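Local coordinates for protein PT26-6P (Thermococcus sp., PDB 2WB7) that is of unknown function but is encoded by a euryarchaeal mobile element and joins immunoglobulin-like domains to a helical domain, at residues A[424-427]-A[428-432]; A[431-434]-A[435-439]; A[447-450]-A[451-454]. One frame throughout, in Å; residues are numbered along the deposited sequence.

How the contacts relate
Followed from the N terminus, the chain meets contact 1 just past the middle of helix 408-438 and contact 2 at the C-terminal end of the same helix. The two overlap in sequence, sharing Gln431 and Leu432, and their centres lie about 11 Å apart. A short turn then leads into helix 442-465, which runs back antiparallel and carries contact 3. All three are contacts between successive turns, so none closes a long loop and none encloses another. The tie between the helices comes instead from side chains: Ala429 and Glu430 of contact 1 pack on Ile452, while Leu432 and Leu433 meet Ala448 and Gln449 of contact 3, within the helical domain.

Contact 1 (A[424-427]-A[428-432]); sequences EKID and EAEQL
Ile426 and Glu430 run side by side along one flank of helix 408-438, pointing the same way, in a loose contact with Ile426 CG2 at 4.2 Å from Glu430 CG. The packed side of this helical turn belongs to the buried Lys425 and Ala429. The methyl of Ala429 is tucked against the preceding turn, its CB 3.4 Å from Ile426 O. The backbone bonds here are regular: Ala429 N reaches Lys425 O at 3.1 Å and Glu430 N reaches Ile426 O at 2.9 Å.

The solvent side is acidic and looser. Glu424 sends CG away from its backbone N (chi1 166°) and bends at the next bond, which carries its carboxylate along the helix to that of Glu428. The two groups lie near each other with planes 72° apart; their OE1 atoms are both acceptors, and how closely they approach is doubtful at this resolution. Here the backbone bond is longer too, Glu428 N to Glu424 O being 3.3 Å, and the one from Gln431 N to Asp427 O is weak.

Lys425 NZ is hydrogen-bonded to the backbone O of Thr387 and of Tyr388 and forms salt bridges with Glu485 and Asp489, while Ile426, Ala429 and Glu430 face helix 442-465 and Leu432 packs on helix 471-499.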
# COMPACT_ATOMS: atom_id res chain seq x y z
N GLU A 424 -37.97 15.65 -5.14
CA GLU A 424 -37.15 16.54 -5.93
C GLU A 424 -35.78 15.94 -6.18
O GLU A 424 -35.30 15.94 -7.30
CB GLU A 424 -37.04 17.91 -5.27
CG GLU A 424 -35.93 18.77 -5.85
CD GLU A 424 -36.10 19.08 -7.34
OE1 GLU A 424 -35.31 19.90 -7.86
OE2 GLU A 424 -37.00 18.51 -8.00
N LYS A 425 -35.14 15.42 -5.14
CA LYS A 425 -33.85 14.74 -5.31
C LYS A 425 -33.96 13.58 -6.30
O LYS A 425 -33.02 13.29 -7.04
CB LYS A 425 -33.31 14.27 -3.95
CG LYS A 425 -32.68 15.40 -3.13
CD LYS A 425 -32.63 15.10 -1.66
CE LYS A 425 -31.39 14.30 -1.26
NZ LYS A 425 -30.25 15.20 -0.96
N ILE A 426 -35.10 12.91 -6.31
CA ILE A 426 -35.36 11.85 -7.28
C ILE A 426 -35.39 12.40 -8.70
O ILE A 426 -34.80 11.82 -9.61
CB ILE A 426 -36.66 11.13 -6.97
CG1 ILE A 426 -36.47 10.22 -5.76
CG2 ILE A 426 -37.08 10.29 -8.15
CD1 ILE A 426 -37.70 9.43 -5.38
N ASP A 427 -36.07 13.52 -8.88
CA ASP A 427 -36.12 14.17 -10.19
C ASP A 427 -34.73 14.38 -10.77
O ASP A 427 -34.55 14.31 -11.98
CB ASP A 427 -36.85 15.51 -10.14
CG ASP A 427 -38.36 15.36 -9.94
OD1 ASP A 427 -38.87 14.23 -10.15
OD2 ASP A 427 -39.02 16.36 -9.57
N GLU A 428 -33.75 14.67 -9.91
CA GLU A 428 -32.41 14.99 -10.39
C GLU A 428 -31.61 13.74 -10.62
O GLU A 428 -30.74 13.70 -11.49
CB GLU A 428 -31.70 15.91 -9.42
CG GLU A 428 -32.34 17.28 -9.37
CD GLU A 428 -31.74 18.17 -8.30
OE1 GLU A 428 -32.51 18.91 -7.63
OE2 GLU A 428 -30.50 18.12 -8.12
N ALA A 429 -31.90 12.71 -9.83
CA ALA A 429 -31.31 11.41 -10.04
C ALA A 429 -31.75 10.93 -11.42
O ALA A 429 -30.98 10.27 -12.12
CB ALA A 429 -31.74 10.44 -8.96
N GLU A 430 -32.99 11.27 -11.78
CA GLU A 430 -33.57 10.88 -13.06
C GLU A 430 -32.85 11.56 -14.20
O GLU A 430 -32.80 11.04 -15.31
CB GLU A 430 -35.06 11.24 -13.13
CG GLU A 430 -35.96 10.49 -12.16
CD GLU A 430 -36.31 9.06 -12.61
OE1 GLU A 430 -35.60 8.51 -13.48
OE2 GLU A 430 -37.29 8.49 -12.08
N GLN A 431 -32.28 12.72 -13.94
CA GLN A 431 -31.54 13.45 -14.96
C GLN A 431 -30.19 12.81 -15.19
O GLN A 431 -29.68 12.76 -16.31
CB GLN A 431 -31.38 14.91 -14.57
CG GLN A 431 -32.62 15.72 -14.91
CD GLN A 431 -32.63 17.12 -14.30
OE1 GLN A 431 -33.56 17.91 -14.54
NE2 GLN A 431 -31.60 17.44 -13.50
N LEU A 432 -29.60 12.31 -14.12
CA LEU A 432 -28.35 11.61 -14.21
C LEU A 432 -28.55 10.30 -14.94
O LEU A 432 -27.72 9.93 -15.76
CB LEU A 432 -27.80 11.32 -12.83
CG LEU A 432 -27.17 12.49 -12.09
CD1 LEU A 432 -26.68 11.97 -10.75
CD2 LEU A 432 -26.03 13.12 -12.88

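Contact 2 (A[431-434]-A[435-439]); sequences QLLA and KAKGM
Leu433 and Lys437, one turn apart, form the main side-chain contact in the last turns of helix 408-438. The two chains cross at a slant, and the touch is apolar where Leu433 CD1 lies 4.0 Å from Lys437 CG. Bends at several bonds fold the lysine back over the leucine, and its ammonium group lies near the leucine branch as plain packing, without a bond, NZ being 3.9 Å from Leu433 CG. The leucine meets it halfway, because chi1 of -174° swings its CG away from the backbone N.

Lys435 behaves differently. Its CG rests 3.4 Å from Gln431 O, but beyond that atom the chain is extended and leaves the turn.

Hydrogen bonding is entirely backbone to backbone across the two segments. Ala436 N binds Leu432 O at 2.8 Å, and the same step takes Lys435 N to Gln431 O and Lys437 N to Leu433 O. The last of the four, Gly438 N to Ala434 O, is again 2.8 Å long and nearly straight at 174°.

Met439, a selenomethionine here, leaves helical backbone angles, although its N still bonds to Lys435 O. Leu432, Leu433 and Ala436 pack on helix 442-465, an arrangement typical of an antiparallel helical hairpin at the approach to its short connecting turn.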
# COMPACT_ATOMS: atom_id res chain seq x y z
N GLN A 431 -32.28 12.72 -13.94
CA GLN A 431 -31.54 13.45 -14.96
C GLN A 431 -30.19 12.81 -15.19
O GLN A 431 -29.68 12.76 -16.31
CB GLN A 431 -31.38 14.91 -14.57
CG GLN A 431 -32.62 15.72 -14.91
CD GLN A 431 -32.63 17.12 -14.30
OE1 GLN A 431 -33.56 17.91 -14.54
NE2 GLN A 431 -31.60 17.44 -13.50
N LEU A 432 -29.60 12.31 -14.12
CA LEU A 432 -28.35 11.61 -14.21
C LEU A 432 -28.55 10.30 -14.94
O LEU A 432 -27.72 9.93 -15.76
CB LEU A 432 -27.80 11.32 -12.83
CG LEU A 432 -27.17 12.49 -12.09
CD1 LEU A 432 -26.68 11.97 -10.75
CD2 LEU A 432 -26.03 13.12 -12.88
N LEU A 433 -29.63 9.59 -14.62
CA LEU A 433 -29.93 8.35 -15.29
C LEU A 433 -30.01 8.62 -16.78
O LEU A 433 -29.62 7.79 -17.59
CB LEU A 433 -31.26 7.78 -14.81
CG LEU A 433 -31.59 6.39 -15.36
CD1 LEU A 433 -30.42 5.46 -15.21
CD2 LEU A 433 -32.80 5.81 -14.64
N ALA A 434 -30.51 9.78 -17.13
CA ALA A 434 -30.70 10.11 -18.52
C ALA A 434 -29.35 10.21 -19.21
O ALA A 434 -29.09 9.49 -20.17
CB ALA A 434 -31.47 11.41 -18.65
N LYS A 435 -28.50 11.11 -18.71
CA LYS A 435 -27.17 11.29 -19.27
C LYS A 435 -26.42 9.97 -19.29
O LYS A 435 -25.75 9.65 -20.28
CB LYS A 435 -26.38 12.31 -18.47
CG LYS A 435 -27.06 13.65 -18.34
CD LYS A 435 -26.05 14.76 -18.04
CE LYS A 435 -26.76 16.06 -17.63
NZ LYS A 435 -25.83 17.24 -17.70
N ALA A 436 -26.53 9.21 -18.21
CA ALA A 436 -25.82 7.94 -18.11
C ALA A 436 -26.23 6.99 -19.24
O ALA A 436 -25.39 6.36 -19.87
CB ALA A 436 -26.06 7.29 -16.74
N LYS A 437 -27.54 6.91 -19.49
CA LYS A 437 -28.05 6.10 -20.58
C LYS A 437 -27.61 6.67 -21.94
O LYS A 437 -27.08 5.95 -22.78
CB LYS A 437 -29.57 5.99 -20.49
CG LYS A 437 -30.03 5.26 -19.23
CD LYS A 437 -31.08 4.24 -19.54
CE LYS A 437 -32.36 4.93 -19.90
NZ LYS A 437 -33.15 5.11 -18.65
N GLY A 438 -27.81 7.97 -22.11
CA GLY A 438 -27.30 8.68 -23.28
C GLY A 438 -25.84 8.43 -23.67
O GLY A 438 -25.55 8.07 -24.81
N MSE A 439 -24.91 8.63 -22.73
CA MSE A 439 -23.49 8.37 -22.98
C MSE A 439 -23.17 6.89 -22.85
O MSE A 439 -22.01 6.51 -22.79
CB MSE A 439 -22.61 9.11 -21.98
CG MSE A 439 -22.93 10.53 -21.79
SE MSE A 439 -22.30 11.51 -23.30
CE MSE A 439 -20.46 10.92 -23.27

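Contact 3 (A[447-450]-A[451-454]); sequences YAQG and AIDE
Gln449 and Asp453 join neighbouring turns of helix 442-465, the second arm of an antiparallel helical hairpin, through a side-chain hydrogen bond. Gln449 NE2 donates to Asp453 OD1 at 3.0 Å. The oxygen lies close to the plane of the amide, as an N-H direction requires, but the donor meets the carboxylate from above, 39° out of its plane. The planes of the two flat groups stand 45° apart.

What brings them together is the helical pitch plus the torsions of the glutamine. With chi1 at -172° its CG lies beside the carbonyl carbon, and a bend at the next bond turns the amide forward along the helix. The backbone beneath is firm: Asp453 N binds Gln449 O at 2.9 Å, so both residues are linked twice. Ile452 also lies against the amide, its CG2 4.1 Å from Gln449 NE2, while its CG1 lies 3.3 Å from Ala448 O.

Further out, the buried face of the turn meets other helices. Ala448 and Ile452 touch helix 408-438, Ala451 rests on Tyr491 and Val492, and Tyr447 spreads over helix 503-523. Glu454, whose N bonds to Gly450 O at 2.9 Å, puts its carboxylate inside the bundle, where OE1 is hydrogen-bonded to His484 ND1 and OE2 to Ser517 OG.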
# COMPACT_ATOMS: atom_id res chain seq x y z
N TYR A 447 -25.51 3.46 -10.91
CA TYR A 447 -25.46 4.32 -9.74
C TYR A 447 -26.70 5.19 -9.68
O TYR A 447 -27.41 5.21 -8.66
CB TYR A 447 -24.21 5.20 -9.75
CG TYR A 447 -22.92 4.41 -9.75
CD1 TYR A 447 -21.74 4.95 -10.25
CD2 TYR A 447 -22.90 3.10 -9.30
CE1 TYR A 447 -20.57 4.22 -10.26
CE2 TYR A 447 -21.74 2.36 -9.32
CZ TYR A 447 -20.58 2.93 -9.80
OH TYR A 447 -19.42 2.21 -9.82
N ALA A 448 -26.95 5.91 -10.77
CA ALA A 448 -28.10 6.80 -10.83
C ALA A 448 -29.40 6.06 -10.52
O ALA A 448 -30.26 6.56 -9.79
CB ALA A 448 -28.16 7.53 -12.17
N GLN A 449 -29.55 4.85 -11.03
CA GLN A 449 -30.73 4.08 -10.67
C GLN A 449 -30.70 3.74 -9.17
O GLN A 449 -31.74 3.78 -8.50
CB GLN A 449 -30.85 2.80 -11.51
CG GLN A 449 -32.17 2.04 -11.34
CD GLN A 449 -33.40 2.91 -11.61
OE1 GLN A 449 -33.49 3.57 -12.65
NE2 GLN A 449 -34.34 2.93 -10.67
N GLY A 450 -29.52 3.40 -8.66
CA GLY A 450 -29.36 3.10 -7.25
C GLY A 450 -29.84 4.27 -6.41
O GLY A 450 -30.54 4.10 -5.42
N ALA A 451 -29.45 5.48 -6.81
CA ALA A 451 -29.88 6.67 -6.10
C ALA A 451 -31.39 6.70 -6.08
O ALA A 451 -32.01 6.90 -5.04
CB ALA A 451 -29.32 7.91 -6.75
N ILE A 452 -32.00 6.51 -7.25
CA ILE A 452 -33.45 6.59 -7.36
C ILE A 452 -34.12 5.58 -6.44
O ILE A 452 -35.08 5.91 -5.75
CB ILE A 452 -33.93 6.42 -8.81
CG1 ILE A 452 -33.37 7.55 -9.68
CG2 ILE A 452 -35.45 6.40 -8.86
CD1 ILE A 452 -33.76 7.44 -11.14
N ASP A 453 -33.60 4.36 -6.38
CA ASP A 453 -34.15 3.36 -5.47
C ASP A 453 -33.94 3.69 -3.98
O ASP A 453 -34.76 3.30 -3.12
CB ASP A 453 -33.58 1.96 -5.77
CG ASP A 453 -33.80 1.53 -7.22
OD1 ASP A 453 -34.77 1.97 -7.87
OD2 ASP A 453 -32.98 0.72 -7.70
N GLU A 454 -32.86 4.38 -3.65
CA GLU A 454 -32.61 4.70 -2.25
C GLU A 454 -33.58 5.77 -1.76
O GLU A 454 -34.22 5.61 -0.70
CB GLU A 454 -31.16 5.12 -2.02
CG GLU A 454 -30.20 3.95 -2.10
CD GLU A 454 -30.57 2.81 -1.14
OE1 GLU A 454 -30.74 3.02 0.08
OE2 GLU A 454 -30.68 1.67 -1.62